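Local atomic coordinates of ABC-type transport system, sugar-family extracellular solute-binding protein (Peptoclostridium difficile 630, PDB entry 6HNI), a protein that binds tyrosine as the substrate-binding lipoprotein of a probable ABC uptake system and also has adhesive properties. Residues K143-L148 with V211-T216; K149-K154 with A250-G255; S75-F80 with F100-D105; P94-A99 with I108-V113. The protein carries 1 engineered substitution. All coordinates share one frame; numbering follows the deposited sequence.

Interaction 1 of 4, residues K143-L148 with V211-T216; sequences KGLELL and VLYVPT. With TYR (tyrosine), chain B.
The parallel sheet that includes strand 211-214 is covered here by Gly-144, Leu-145 and Leu-148, while the loop following the strand delivers Thr-216 to the tyrosine pocket. Tyr-213 is the central group. With CG anti to the backbone N (chi1 -178°), its ring extends from the strand toward helix 141-145. Gly-144 CA lies at the ring edge, 4.4 Å from Tyr-213 CE1, whereas Leu-145 crosses the tyrosine side chain at about a right angle and brings CD2 to 4.1 Å from Tyr-213 CD1. A water at the ring edge, in its plane, accepts from Gly-144 N at 3.1 Å and lies 2.7 Å from Tyr-213 OH, so the hydroxyl reaches the helix backbone indirectly. Farther along, Leu-148 CD2 packs against Val-211 CG2 at 3.7 Å, a value tied to one of two modelled valine conformers. At the ligand, Thr-216 OG1 accepts from the N of the bound tyrosine at 2.9 Å and is also hydrogen-bonded to Gln-172 NE2, which helps position it. Direct contact between 143-148 and strand 211-214 is therefore apolar, the polar link is made through water, and the threonine hydroxyl is one of several polar groups that hold the ligand, here through its amino group.

Interaction 2 of 4, residues K149-K154 with A250-G255; sequences KIFAPK and ALACQG
Phe-151 crosses Leu-251 obliquely and also meets the methyl of Ala-252, the two approaching different parts of the same aromatic group. Near the base of the ring, Leu-251 CD2 is 3.9 Å from Phe-151 CG and 4.0 Å from Phe-151 CB, so a single methyl covers the junction between side-chain stem and ring. Toward the far end, Ala-252 CB stands 3.9 Å from Phe-151 CE2. Both carbons lie on one side of the ring plane, displaced from its centre. On the opposite side, the preceding residue contributes Ile-150 CG2, 3.6 Å above the plane and over the ring centre. Torsions account for this meeting: Phe-151 CG is anti to its carbonyl carbon (chi1 -62°), while Leu-251 has CG anti to the backbone N (chi1 175°) and extends from just before strand 252-255. The backbones stay well apart, with 8.8 Å between Phe-151 CA and Ala-252 CA, so side chains alone bridge the gap. Around them, Val-293 touches both Phe-151 and Ala-252, and Leu-298 of helix 295-300 touches Phe-151 and Leu-251. The contact thus seats the end of helix 148-151 against strand 252-255, which pairs with strand 290-294, while Leu-251 and Ala-252 are also backbone-bonded to Val-238 and Ala-240.

Interaction 3 of 4, residues S75-F80 with F100-D105; sequences SIASKF and FNATKD
Thr-103 OG1, one residue beyond the alanine that meets helix 70-82, is gripped by two backbone N-H groups. Asp-105 N donates to Thr-103 OG1 at 3.2 Å with an N-H...O angle of 157°, forming an ST turn, and Ile-106 N is hydrogen-bonded to the same oxygen. With OG1 anti to the backbone N (chi1 -177°), the hydroxyl is set toward the chain that follows, at the point where helix 93-102 has given way to a turn. The threonine side chain also touches Ala-81 of the facing helix.

The contact across the segments is small and apolar, burying 90 Å² over both sides. It rests on two methyl groups: Ala-77 CB and Ala-102 CB are 3.6 Å apart. Ala-102 CB also reaches the neighbouring backbone, lying 3.5 Å from Ala-77 O and 3.8 Å from Ser-78 N. That intimacy is matched by the backbones, whose closest pair, Ser-78 CA and Ala-102 CA, is separated by 5.2 Å. Such closeness between helices depends on small residues at the meeting point.

Helices 70-82 and 93-102 lie side by side by the five-stranded parallel sheet, Ile-76 and Phe-80 of the first touching strands 59-65 and 24-30. Polar groups nearby have partners elsewhere: Lys-79 NZ forms a salt bridge with Asp-83, and Thr-103 O accepts from Asn-131 ND2. Methyl-to-methyl and methyl-to-backbone packing thus brings the helices together, while local hydrogen bonds to the threonine hydroxyl fix the turn that leaves one of them.

Interaction 4 of 4, residues P94-A99 with I108-V113; sequences PSAQAA and ILITAV. With TYR (tyrosine), chain B.
Ala-96 and Ala-99 set helix 93-102 down on Ile-108 and Ile-110 within a beta-alpha-beta crossover, in which strand 87-91, this helix and strand 108-113 follow one another in a parallel sheet of the substrate-binding fold. The packing is tight along Ala-96 and Ala-99. Ile-108 CD1 lies 3.6 Å from Ala-99 C and 3.9 Å from Ala-99 CB, so it meets the helix backbone as well as the methyl. With CG1 beside the backbone N (chi1 -61°) and an extended second torsion, the isoleucine puts that terminal methyl up against the helix. One turn back along the helix, Ala-96 CB approaches Ile-110 CG2 at 3.7 Å; the small alanines let the backbones draw near, with Ala-96 CA and Ile-110 CA 6.3 Å apart.

The contact is looser toward the ligand. Ala-96 CB and Val-113 CG2 are separated by 4.2 Å, and Val-113 buries much less surface against the helix than Ile-108 does. Pro-94 and Gln-97 are partly exposed, in contrast to the buried alanines, and Gln-97 NE2 is hydrogen-bonded to Ala-119 O.

Between the strand and the ligand, Ala-112 takes left-handed backbone angles (57°/39°), and the chain turns a corner there. Pro-94, Ala-112 and Val-113 all belong to the tyrosine pocket. The first turn of helix 93-102 faces the ligand carboxylate, whose charge the helix start would probably help stabilise: Pro-94 CD is 3.8 Å from carboxylate O of the bound tyrosine, and Val-113 CA is 3.5 Å from its OXT.

How the interactions relate
Interactions 1 and 4 are buried helix-on-strand contacts in separate sheets, with centres about 25 Å apart, and both reach the bound tyrosine: interaction 1 at its amino group and ring, interaction 4 at its carboxylate. Each has a neighbour farther from the ligand. Interaction 2 adjoins interaction 1, helix 148-151 following helix 141-145 and Leu-147 packing on strand 252-255, and is a buried, wholly apolar aromatic contact. Interaction 3 shares helix 93-102 with interaction 4, but lies partly at the surface, where alanine packing between helices gives way to polar turns and exposed charged residues nearby. A water takes part in interaction 1, and about 40 Å separates the centres of interactions 2 and 3.

Interaction 1 of 4, residues K143-L148 with V211-T216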
loop_
_atom_site.group_PDB
_atom_site.type_symbol
_atom_site.label_atom_id
_atom_site.label_comp_id
_atom_site.label_asym_id
_atom_site.label_seq_id
_atom_site.Cartn_x
_atom_site.Cartn_y
_atom_site.Cartn_z
ATOM N N LYS A 143 -8.822 -6.394 10.332
ATOM C CA LYS A 143 -8.054 -5.519 11.216
ATOM C C LYS A 143 -8.630 -4.118 11.292
ATOM O O LYS A 143 -8.727 -3.535 12.338
ATOM C CB LYS A 143 -6.583 -5.458 10.777
ATOM C CG LYS A 143 -5.857 -6.798 10.951
ATOM C CD LYS A 143 -5.600 -7.133 12.410
ATOM C CE LYS A 143 -4.715 -8.380 12.541
ATOM N NZ LYS A 143 -4.528 -8.679 13.982
ATOM N N GLY A 144 -8.960 -3.565 10.152
ATOM C CA GLY A 144 -9.612 -2.265 10.151
ATOM C C GLY A 144 -11.044 -2.301 10.653
ATOM O O GLY A 144 -11.465 -1.417 11.411
ATOM N N LEU A 145 -11.791 -3.331 10.277
ATOM C CA LEU A 145 -13.195 -3.410 10.659
ATOM C C LEU A 145 -13.398 -3.660 12.163
ATOM O O LEU A 145 -14.426 -3.286 12.703
ATOM C CB LEU A 145 -13.929 -4.394 9.744
ATOM C CG LEU A 145 -13.935 -3.950 8.264
ATOM C CD1 LEU A 145 -14.641 -4.965 7.391
ATOM C CD2 LEU A 145 -14.465 -2.554 8.018
ATOM N N GLU A 146 -12.405 -4.232 12.834
ATOM C CA GLU A 146 -12.318 -4.309 14.328
ATOM C C GLU A 146 -12.501 -2.955 14.987
ATOM O O GLU A 146 -13.040 -2.856 16.089
ATOM C CB GLU A 146 -10.925 -4.902 14.806
ATOM C CG GLU A 146 -10.831 -6.411 14.791
ATOM C CD GLU A 146 -9.428 -6.978 15.066
ATOM O OE1 GLU A 146 -8.625 -6.353 15.826
ATOM O OE2 GLU A 146 -9.131 -8.068 14.525
ATOM N N LEU A 147 -12.054 -1.907 14.304
ATOM C CA LEU A 147 -12.117 -0.574 14.843
ATOM C C LEU A 147 -13.518 0.022 14.864
ATOM O O LEU A 147 -13.745 0.998 15.552
ATOM C CB LEU A 147 -11.150 0.341 14.101
ATOM C CG LEU A 147 -9.659 -0.112 14.111
ATOM C CD1 LEU A 147 -8.911 0.951 13.345
ATOM C CD2 LEU A 147 -9.146 -0.314 15.536
ATOM N N LEU A 148 -14.454 -0.566 14.124
ATOM C CA LEU A 148 -15.837 -0.115 14.206
ATOM C C LEU A 148 -16.388 -0.239 15.615
ATOM O O LEU A 148 -17.156 0.617 16.039
ATOM C CB LEU A 148 -16.686 -0.873 13.203
ATOM C CG LEU A 148 -16.374 -0.680 11.733
ATOM C CD1 LEU A 148 -17.287 -1.540 10.855
ATOM C CD2 LEU A 148 -16.396 0.785 11.320
ATOM N N VAL A 211 -19.773 4.581 7.427
ATOM C CA VAL A 211 -18.302 4.603 7.557
ATOM C C VAL A 211 -17.729 4.318 6.171
ATOM O O VAL A 211 -18.342 3.614 5.372
ATOM C CB VAL A 211 -17.867 3.547 8.602
ATOM C CG1 VAL A 211 -18.090 2.130 8.076
ATOM C CG2 VAL A 211 -16.384 3.711 9.000
ATOM N N LEU A 212 -16.558 4.905 5.903
ATOM C CA LEU A 212 -15.785 4.648 4.673
ATOM C C LEU A 212 -14.583 3.778 5.028
ATOM O O LEU A 212 -13.912 4.086 6.029
ATOM C CB LEU A 212 -15.283 5.897 4.079
ATOM C CG LEU A 212 -14.694 5.763 2.689
ATOM C CD1 LEU A 212 -15.694 5.492 1.596
ATOM C CD2 LEU A 212 -13.888 7.000 2.349
ATOM N N TYR A 213 -14.397 2.728 4.260
ATOM C CA TYR A 213 -13.139 1.913 4.373
ATOM C C TYR A 213 -12.241 2.250 3.192
ATOM O O TYR A 213 -12.676 2.219 2.038
ATOM C CB TYR A 213 -13.492 0.446 4.384
ATOM C CG TYR A 213 -12.263 -0.464 4.538
ATOM C CD1 TYR A 213 -11.677 -0.656 5.769
ATOM C CD2 TYR A 213 -11.677 -1.106 3.451
ATOM C CE1 TYR A 213 -10.523 -1.457 5.883
ATOM C CE2 TYR A 213 -10.558 -1.912 3.601
ATOM C CZ TYR A 213 -10.057 -2.087 4.832
ATOM O OH TYR A 213 -8.889 -2.895 4.945
ATOM N N VAL A 214 -10.968 2.542 3.482
ATOM C CA VAL A 214 -9.993 2.839 2.436
ATOM C C VAL A 214 -9.020 1.667 2.319
ATOM O O VAL A 214 -8.130 1.501 3.194
ATOM C CB VAL A 214 -9.308 4.170 2.684
ATOM C CG1 VAL A 214 -8.249 4.461 1.617
ATOM C CG2 VAL A 214 -10.334 5.312 2.758
ATOM N N PRO A 215 -9.146 0.871 1.279
ATOM C CA PRO A 215 -8.156 -0.199 1.046
ATOM C C PRO A 215 -6.818 0.420 0.646
ATOM O O PRO A 215 -6.655 1.614 0.533
ATOM C CB PRO A 215 -8.752 -1.002 -0.119
ATOM C CG PRO A 215 -9.879 -0.224 -0.633
ATOM C CD PRO A 215 -10.052 1.039 0.114
ATOM N N THR A 216 -5.819 -0.475 0.504
ATOM C CA THR A 216 -4.524 -0.037 -0.038
ATOM C C THR A 216 -4.553 0.126 -1.562
ATOM O O THR A 216 -4.101 -0.694 -2.332
ATOM C CB THR A 216 -3.349 -0.949 0.443
ATOM O OG1 THR A 216 -3.482 -2.239 -0.059
ATOM C CG2 THR A 216 -3.278 -0.904 1.960
HETATM N N TYR B . -1.083 -2.240 -1.769
HETATM C CA TYR B . -0.836 -1.295 -2.873
HETATM C C TYR B . -0.423 -2.065 -4.118
HETATM O O TYR B . -0.026 -1.430 -5.087
HETATM C CB TYR B . 0.096 -0.135 -2.470
HETATM C CG TYR B . -0.504 0.754 -1.431
HETATM C CD1 TYR B . -1.639 1.552 -1.758
HETATM C CD2 TYR B . -0.074 0.808 -0.139
HETATM C CE1 TYR B . -2.251 2.309 -0.793
HETATM C CE2 TYR B . -0.676 1.566 0.841
HETATM C CZ TYR B . -1.811 2.340 0.503
HETATM O OH TYR B . -2.435 3.100 1.472
HETATM O OXT TYR B . -0.581 -3.267 -4.172
HETATM O O HOH W 1 -7.893 -3.757 7.286
#

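Interaction 2 of 4, residues K149-K154 with A250-G255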
loop_
_atom_site.group_PDB
_atom_site.type_symbol
_atom_site.label_atom_id
_atom_site.label_comp_id
_atom_site.label_asym_id
_atom_site.label_seq_id
_atom_site.Cartn_x
_atom_site.Cartn_y
_atom_site.Cartn_z
ATOM N N LYS A 149 -15.984 -1.258 16.370
ATOM C CA LYS A 149 -16.459 -1.396 17.758
ATOM C C LYS A 149 -16.105 -0.178 18.590
ATOM O O LYS A 149 -16.790 0.153 19.558
ATOM C CB LYS A 149 -15.814 -2.591 18.456
ATOM C CG LYS A 149 -16.184 -3.937 17.908
ATOM C CD LYS A 149 -15.686 -5.046 18.809
ATOM C CE LYS A 149 -16.211 -4.935 20.233
ATOM N NZ LYS A 149 -16.137 -6.260 20.918
ATOM N N ILE A 150 -15.016 0.475 18.204
ATOM C CA ILE A 150 -14.479 1.566 18.993
ATOM C C ILE A 150 -15.108 2.865 18.512
ATOM O O ILE A 150 -15.614 3.622 19.351
ATOM C CB ILE A 150 -12.957 1.668 18.844
ATOM C CG1 ILE A 150 -12.313 0.365 19.332
ATOM C CG2 ILE A 150 -12.452 2.906 19.603
ATOM C CD1 ILE A 150 -10.815 0.309 19.141
ATOM N N PHE A 151 -15.072 3.123 17.195
ATOM C CA PHE A 151 -15.399 4.435 16.639
ATOM C C PHE A 151 -16.781 4.564 16.020
ATOM O O PHE A 151 -17.241 5.689 15.883
ATOM C CB PHE A 151 -14.355 4.866 15.620
ATOM C CG PHE A 151 -13.011 5.005 16.213
ATOM C CD1 PHE A 151 -12.752 6.001 17.148
ATOM C CD2 PHE A 151 -12.047 4.098 15.903
ATOM C CE1 PHE A 151 -11.501 6.117 17.730
ATOM C CE2 PHE A 151 -10.784 4.193 16.489
ATOM C CZ PHE A 151 -10.527 5.203 17.388
ATOM N N ALA A 152 -17.418 3.455 15.635
ATOM C CA ALA A 152 -18.770 3.488 15.023
ATOM C C ALA A 152 -19.535 2.197 15.300
ATOM O O ALA A 152 -19.849 1.440 14.372
ATOM C CB ALA A 152 -18.673 3.740 13.519
ATOM N N PRO A 153 -19.851 1.935 16.580
ATOM C CA PRO A 153 -20.306 0.599 16.953
ATOM C C PRO A 153 -21.687 0.188 16.409
ATOM O O PRO A 153 -22.012 -0.999 16.379
ATOM C CB PRO A 153 -20.299 0.648 18.490
ATOM C CG PRO A 153 -20.390 2.101 18.827
ATOM C CD PRO A 153 -19.623 2.793 17.756
ATOM N N LYS A 154 -22.470 1.165 15.985
ATOM C CA LYS A 154 -23.787 0.923 15.396
ATOM C C LYS A 154 -23.797 0.954 13.872
ATOM O O LYS A 154 -24.847 0.784 13.271
ATOM C CB LYS A 154 -24.856 1.925 15.930
ATOM C CG LYS A 154 -24.979 1.993 17.459
ATOM C CD LYS A 154 -25.171 0.610 18.072
ATOM C CE LYS A 154 -25.641 0.704 19.517
ATOM N NZ LYS A 154 -26.176 -0.595 20.014
ATOM N N ALA A 250 -7.542 10.485 7.252
ATOM C CA ALA A 250 -8.447 9.430 7.709
ATOM C C ALA A 250 -8.479 9.422 9.253
ATOM O O ALA A 250 -7.565 9.901 9.914
ATOM C CB ALA A 250 -8.019 8.058 7.174
ATOM N N LEU A 251 -9.490 8.775 9.832
ATOM C CA LEU A 251 -9.590 8.727 11.275
ATOM C C LEU A 251 -8.632 7.736 11.930
ATOM O O LEU A 251 -7.965 8.085 12.912
ATOM C CB LEU A 251 -11.006 8.386 11.735
ATOM C CG LEU A 251 -11.251 8.187 13.214
ATOM C CD1 LEU A 251 -10.917 9.450 13.971
ATOM C CD2 LEU A 251 -12.693 7.749 13.479
ATOM N N ALA A 252 -8.613 6.508 11.425
ATOM C CA ALA A 252 -7.892 5.439 12.134
ATOM C C ALA A 252 -7.537 4.282 11.251
ATOM O O ALA A 252 -8.135 4.079 10.186
ATOM C CB ALA A 252 -8.702 4.931 13.299
ATOM N N CYS A 253 -6.540 3.505 11.705
ATOM C CA CYS A 253 -6.137 2.263 11.063
ATOM C C CYS A 253 -5.576 1.292 12.093
ATOM O O CYS A 253 -5.237 1.694 13.211
ATOM C CB CYS A 253 -5.082 2.550 10.003
ATOM S SG CYS A 253 -3.464 2.952 10.712
ATOM N N GLN A 254 -5.482 0.024 11.692
ATOM C CA GLN A 254 -4.764 -0.978 12.451
ATOM C C GLN A 254 -3.962 -1.728 11.375
ATOM O O GLN A 254 -4.429 -2.706 10.770
ATOM C CB GLN A 254 -5.706 -1.921 13.209
ATOM C CG GLN A 254 -4.963 -2.941 14.047
ATOM C CD GLN A 254 -5.873 -3.754 14.929
ATOM O OE1 GLN A 254 -7.115 -3.907 14.656
ATOM N NE2 GLN A 254 -5.326 -4.243 15.969
ATOM N N GLY A 255 -2.769 -1.195 11.104
ATOM C CA GLY A 255 -1.997 -1.599 9.947
ATOM C C GLY A 255 -0.523 -1.850 10.193
ATOM O O GLY A 255 -0.053 -1.649 11.296
#

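Interaction 3 of 4, residues S75-F80 with F100-D105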
loop_
_atom_site.group_PDB
_atom_site.type_symbol
_atom_site.label_atom_id
_atom_site.label_comp_id
_atom_site.label_asym_id
_atom_site.label_seq_id
_atom_site.Cartn_x
_atom_site.Cartn_y
_atom_site.Cartn_z
ATOM N N SER A 75 7.613 2.990 -19.067
ATOM C CA SER A 75 8.864 3.534 -19.638
ATOM C C SER A 75 9.997 3.422 -18.644
ATOM O O SER A 75 11.132 3.164 -19.097
ATOM C CB SER A 75 8.698 4.975 -20.105
ATOM O OG SER A 75 8.309 5.863 -19.086
ATOM N N ILE A 76 9.768 3.624 -17.356
ATOM C CA ILE A 76 10.861 3.463 -16.345
ATOM C C ILE A 76 11.346 2.042 -16.458
ATOM O O ILE A 76 12.584 1.804 -16.432
ATOM C CB ILE A 76 10.344 3.765 -14.919
ATOM C CG1 ILE A 76 10.077 5.283 -14.741
ATOM C CG2 ILE A 76 11.256 3.181 -13.867
ATOM C CD1 ILE A 76 9.267 5.650 -13.536
ATOM N N ALA A 77 10.440 1.085 -16.456
ATOM C CA ALA A 77 10.798 -0.347 -16.430
ATOM C C ALA A 77 11.519 -0.731 -17.682
ATOM O O ALA A 77 12.542 -1.457 -17.645
ATOM C CB ALA A 77 9.578 -1.211 -16.228
ATOM N N SER A 78 11.061 -0.290 -18.830
ATOM C CA SER A 78 11.721 -0.496 -20.099
ATOM C C SER A 78 13.193 -0.013 -20.076
ATOM O O SER A 78 14.080 -0.716 -20.562
ATOM C CB SER A 78 10.973 0.252 -21.220
ATOM O OG SER A 78 11.648 0.145 -22.459
ATOM N N LYS A 79 13.404 1.188 -19.548
ATOM C CA LYS A 79 14.735 1.769 -19.510
ATOM C C LYS A 79 15.604 0.993 -18.505
ATOM O O LYS A 79 16.794 0.755 -18.780
ATOM C CB LYS A 79 14.638 3.247 -19.137
ATOM C CG LYS A 79 15.958 3.994 -19.099
ATOM C CD LYS A 79 16.669 3.898 -20.430
ATOM C CE LYS A 79 17.735 4.986 -20.647
ATOM N NZ LYS A 79 18.693 5.090 -19.514
ATOM N N PHE A 80 15.094 0.582 -17.366
ATOM C CA PHE A 80 15.866 -0.275 -16.462
ATOM C C PHE A 80 16.262 -1.562 -17.126
ATOM O O PHE A 80 17.452 -2.035 -16.922
ATOM C CB PHE A 80 15.085 -0.630 -15.195
ATOM C CG PHE A 80 14.924 0.460 -14.185
ATOM C CD1 PHE A 80 15.634 1.652 -14.217
ATOM C CD2 PHE A 80 14.073 0.251 -13.105
ATOM C CE1 PHE A 80 15.497 2.608 -13.231
ATOM C CE2 PHE A 80 13.923 1.211 -12.125
ATOM C CZ PHE A 80 14.589 2.402 -12.181
ATOM N N PHE A 100 7.883 -6.444 -14.374
ATOM C CA PHE A 100 7.751 -7.809 -14.836
ATOM C C PHE A 100 7.463 -7.914 -16.341
ATOM O O PHE A 100 7.995 -8.796 -17.035
ATOM C CB PHE A 100 6.759 -8.568 -13.952
ATOM C CG PHE A 100 6.619 -10.049 -14.251
ATOM C CD1 PHE A 100 7.722 -10.919 -14.135
ATOM C CD2 PHE A 100 5.398 -10.595 -14.612
ATOM C CE1 PHE A 100 7.568 -12.277 -14.372
ATOM C CE2 PHE A 100 5.245 -11.942 -14.824
ATOM C CZ PHE A 100 6.324 -12.794 -14.695
ATOM N N ASN A 101 6.639 -7.002 -16.862
ATOM C CA ASN A 101 6.437 -6.954 -18.267
ATOM C C ASN A 101 7.708 -6.611 -19.028
ATOM O O ASN A 101 7.917 -7.112 -20.116
ATOM C CB ASN A 101 5.331 -5.918 -18.611
ATOM C CG ASN A 101 3.941 -6.349 -18.170
ATOM O OD1 ASN A 101 3.678 -7.507 -17.861
ATOM N ND2 ASN A 101 3.035 -5.387 -18.190
ATOM N N ALA A 102 8.504 -5.714 -18.472
ATOM C CA ALA A 102 9.722 -5.230 -19.132
ATOM C C ALA A 102 10.846 -6.269 -19.208
ATOM O O ALA A 102 11.593 -6.252 -20.164
ATOM C CB ALA A 102 10.245 -3.989 -18.465
ATOM N N THR A 103 10.940 -7.126 -18.194
ATOM C CA THR A 103 12.045 -8.106 -18.121
ATOM C C THR A 103 11.654 -9.371 -17.346
ATOM O O THR A 103 11.076 -9.294 -16.274
ATOM C CB THR A 103 13.303 -7.450 -17.483
ATOM O OG1 THR A 103 14.390 -8.412 -17.478
ATOM C CG2 THR A 103 13.090 -6.983 -16.110
ATOM N N LYS A 104 12.050 -10.522 -17.895
ATOM C CA LYS A 104 11.882 -11.806 -17.197
ATOM C C LYS A 104 13.233 -12.338 -16.752
ATOM O O LYS A 104 13.297 -13.420 -16.191
ATOM C CB LYS A 104 11.188 -12.863 -18.050
ATOM C CG LYS A 104 9.793 -12.507 -18.552
ATOM C CD LYS A 104 8.756 -12.419 -17.458
ATOM C CE LYS A 104 7.362 -12.160 -18.062
ATOM N NZ LYS A 104 7.410 -10.834 -18.747
ATOM N N ASP A 105 14.284 -11.544 -16.941
ATOM C CA ASP A 105 15.684 -11.986 -16.623
ATOM C C ASP A 105 16.326 -11.287 -15.428
ATOM O O ASP A 105 17.026 -11.926 -14.644
ATOM C CB ASP A 105 16.593 -11.817 -17.835
ATOM C CG ASP A 105 16.066 -12.557 -19.051
ATOM O OD1 ASP A 105 15.640 -13.735 -18.903
ATOM O OD2 ASP A 105 16.040 -11.975 -20.156
#

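Interaction 4 of 4, residues P94-A99 with I108-V113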
loop_
_atom_site.group_PDB
_atom_site.type_symbol
_atom_site.label_atom_id
_atom_site.label_comp_id
_atom_site.label_asym_id
_atom_site.label_seq_id
_atom_site.Cartn_x
_atom_site.Cartn_y
_atom_site.Cartn_z
ATOM N N PRO A 94 1.224 -1.621 -9.560
ATOM C CA PRO A 94 1.487 -1.123 -10.914
ATOM C C PRO A 94 2.971 -1.052 -11.321
ATOM O O PRO A 94 3.329 -1.426 -12.461
ATOM C CB PRO A 94 0.773 0.246 -10.941
ATOM C CG PRO A 94 -0.238 0.161 -9.843
ATOM C CD PRO A 94 0.446 -0.664 -8.775
ATOM N N SER A 95 3.816 -0.607 -10.386
ATOM C CA SER A 95 5.234 -0.526 -10.730
ATOM C C SER A 95 5.871 -1.914 -10.930
ATOM O O SER A 95 6.656 -2.100 -11.847
ATOM C CB SER A 95 5.940 0.240 -9.620
ATOM O OG SER A 95 5.457 1.575 -9.446
ATOM N N ALA A 96 5.451 -2.864 -10.094
ATOM C CA ALA A 96 5.909 -4.244 -10.199
ATOM C C ALA A 96 5.461 -4.938 -11.456
ATOM O O ALA A 96 6.187 -5.673 -12.094
ATOM C CB ALA A 96 5.513 -5.023 -8.968
ATOM N N GLN A 97 4.168 -4.726 -11.800
ATOM C CA GLN A 97 3.651 -5.324 -13.022
ATOM C C GLN A 97 4.385 -4.814 -14.262
ATOM O O GLN A 97 4.702 -5.608 -15.169
ATOM C CB GLN A 97 2.124 -5.102 -13.172
ATOM C CG GLN A 97 1.359 -5.920 -12.191
ATOM C CD GLN A 97 -0.152 -5.712 -12.366
ATOM O OE1 GLN A 97 -0.619 -4.560 -12.353
ATOM N NE2 GLN A 97 -0.889 -6.814 -12.427
ATOM N N ALA A 98 4.677 -3.521 -14.268
ATOM C CA ALA A 98 5.443 -2.947 -15.360
ATOM C C ALA A 98 6.875 -3.545 -15.462
ATOM O O ALA A 98 7.332 -3.832 -16.528
ATOM C CB ALA A 98 5.512 -1.456 -15.247
ATOM N N ALA A 99 7.541 -3.650 -14.304
ATOM C CA ALA A 99 8.908 -4.217 -14.248
ATOM C C ALA A 99 8.875 -5.649 -14.799
ATOM O O ALA A 99 9.692 -6.018 -15.640
ATOM C CB ALA A 99 9.388 -4.183 -12.823
ATOM N N ILE A 108 13.660 -8.994 -9.830
ATOM C CA ILE A 108 12.792 -7.935 -9.372
ATOM C C ILE A 108 12.399 -8.234 -7.940
ATOM O O ILE A 108 11.877 -9.317 -7.667
ATOM C CB ILE A 108 11.552 -7.838 -10.258
ATOM C CG1 ILE A 108 11.915 -7.519 -11.718
ATOM C CG2 ILE A 108 10.597 -6.814 -9.648
ATOM C CD1 ILE A 108 10.735 -7.826 -12.674
ATOM N N LEU A 109 12.651 -7.295 -7.047
ATOM C CA LEU A 109 12.168 -7.393 -5.677
ATOM C C LEU A 109 11.039 -6.377 -5.566
ATOM O O LEU A 109 11.219 -5.223 -5.851
ATOM C CB LEU A 109 13.261 -7.091 -4.650
ATOM C CG LEU A 109 14.244 -8.278 -4.453
ATOM C CD1 LEU A 109 15.255 -7.772 -3.503
ATOM C CD2 LEU A 109 13.576 -9.496 -3.866
ATOM N N ILE A 110 9.921 -6.872 -5.061
ATOM C CA ILE A 110 8.706 -6.027 -4.897
ATOM C C ILE A 110 8.517 -5.705 -3.444
ATOM O O ILE A 110 8.944 -6.417 -2.523
ATOM C CB ILE A 110 7.460 -6.776 -5.464
ATOM C CG1 ILE A 110 7.054 -7.944 -4.629
ATOM C CG2 ILE A 110 7.704 -7.122 -6.905
ATOM C CD1 ILE A 110 5.879 -8.794 -5.107
ATOM N N THR A 111 7.739 -4.642 -3.194
ATOM C CA THR A 111 7.191 -4.369 -1.894
ATOM C C THR A 111 5.846 -3.606 -2.135
ATOM O O THR A 111 5.597 -3.122 -3.272
ATOM C CB THR A 111 8.056 -3.505 -0.999
ATOM O OG1 THR A 111 7.551 -3.518 0.365
ATOM C CG2 THR A 111 8.257 -2.099 -1.490
ATOM N N ALA A 112 5.057 -3.558 -1.070
ATOM C CA ALA A 112 3.721 -2.818 -1.128
ATOM C C ALA A 112 2.891 -3.389 -2.235
ATOM O O ALA A 112 2.154 -2.600 -2.869
ATOM C CB ALA A 112 3.957 -1.356 -1.291
ATOM N N VAL A 113 2.914 -4.686 -2.426
ATOM C CA VAL A 113 2.067 -5.409 -3.371
ATOM C C VAL A 113 1.129 -6.260 -2.566
ATOM O O VAL A 113 1.503 -7.143 -1.832
ATOM C CB VAL A 113 2.884 -6.272 -4.338
ATOM C CG1 VAL A 113 2.019 -7.205 -5.177
ATOM C CG2 VAL A 113 3.742 -5.394 -5.193
HETATM N N TYR B . -1.083 -2.240 -1.769
HETATM C CA TYR B . -0.836 -1.295 -2.873
HETATM C C TYR B . -0.423 -2.065 -4.118
HETATM O O TYR B . -0.026 -1.430 -5.087
HETATM C CB TYR B . 0.096 -0.135 -2.470
HETATM C CG TYR B . -0.504 0.754 -1.431
HETATM C CD1 TYR B . -1.639 1.552 -1.758
HETATM C CD2 TYR B . -0.074 0.808 -0.139
HETATM C CE1 TYR B . -2.251 2.309 -0.793
HETATM C CE2 TYR B . -0.676 1.566 0.841
HETATM C CZ TYR B . -1.811 2.340 0.503
HETATM O OH TYR B . -2.435 3.100 1.472
HETATM O OXT TYR B . -0.581 -3.267 -4.172
#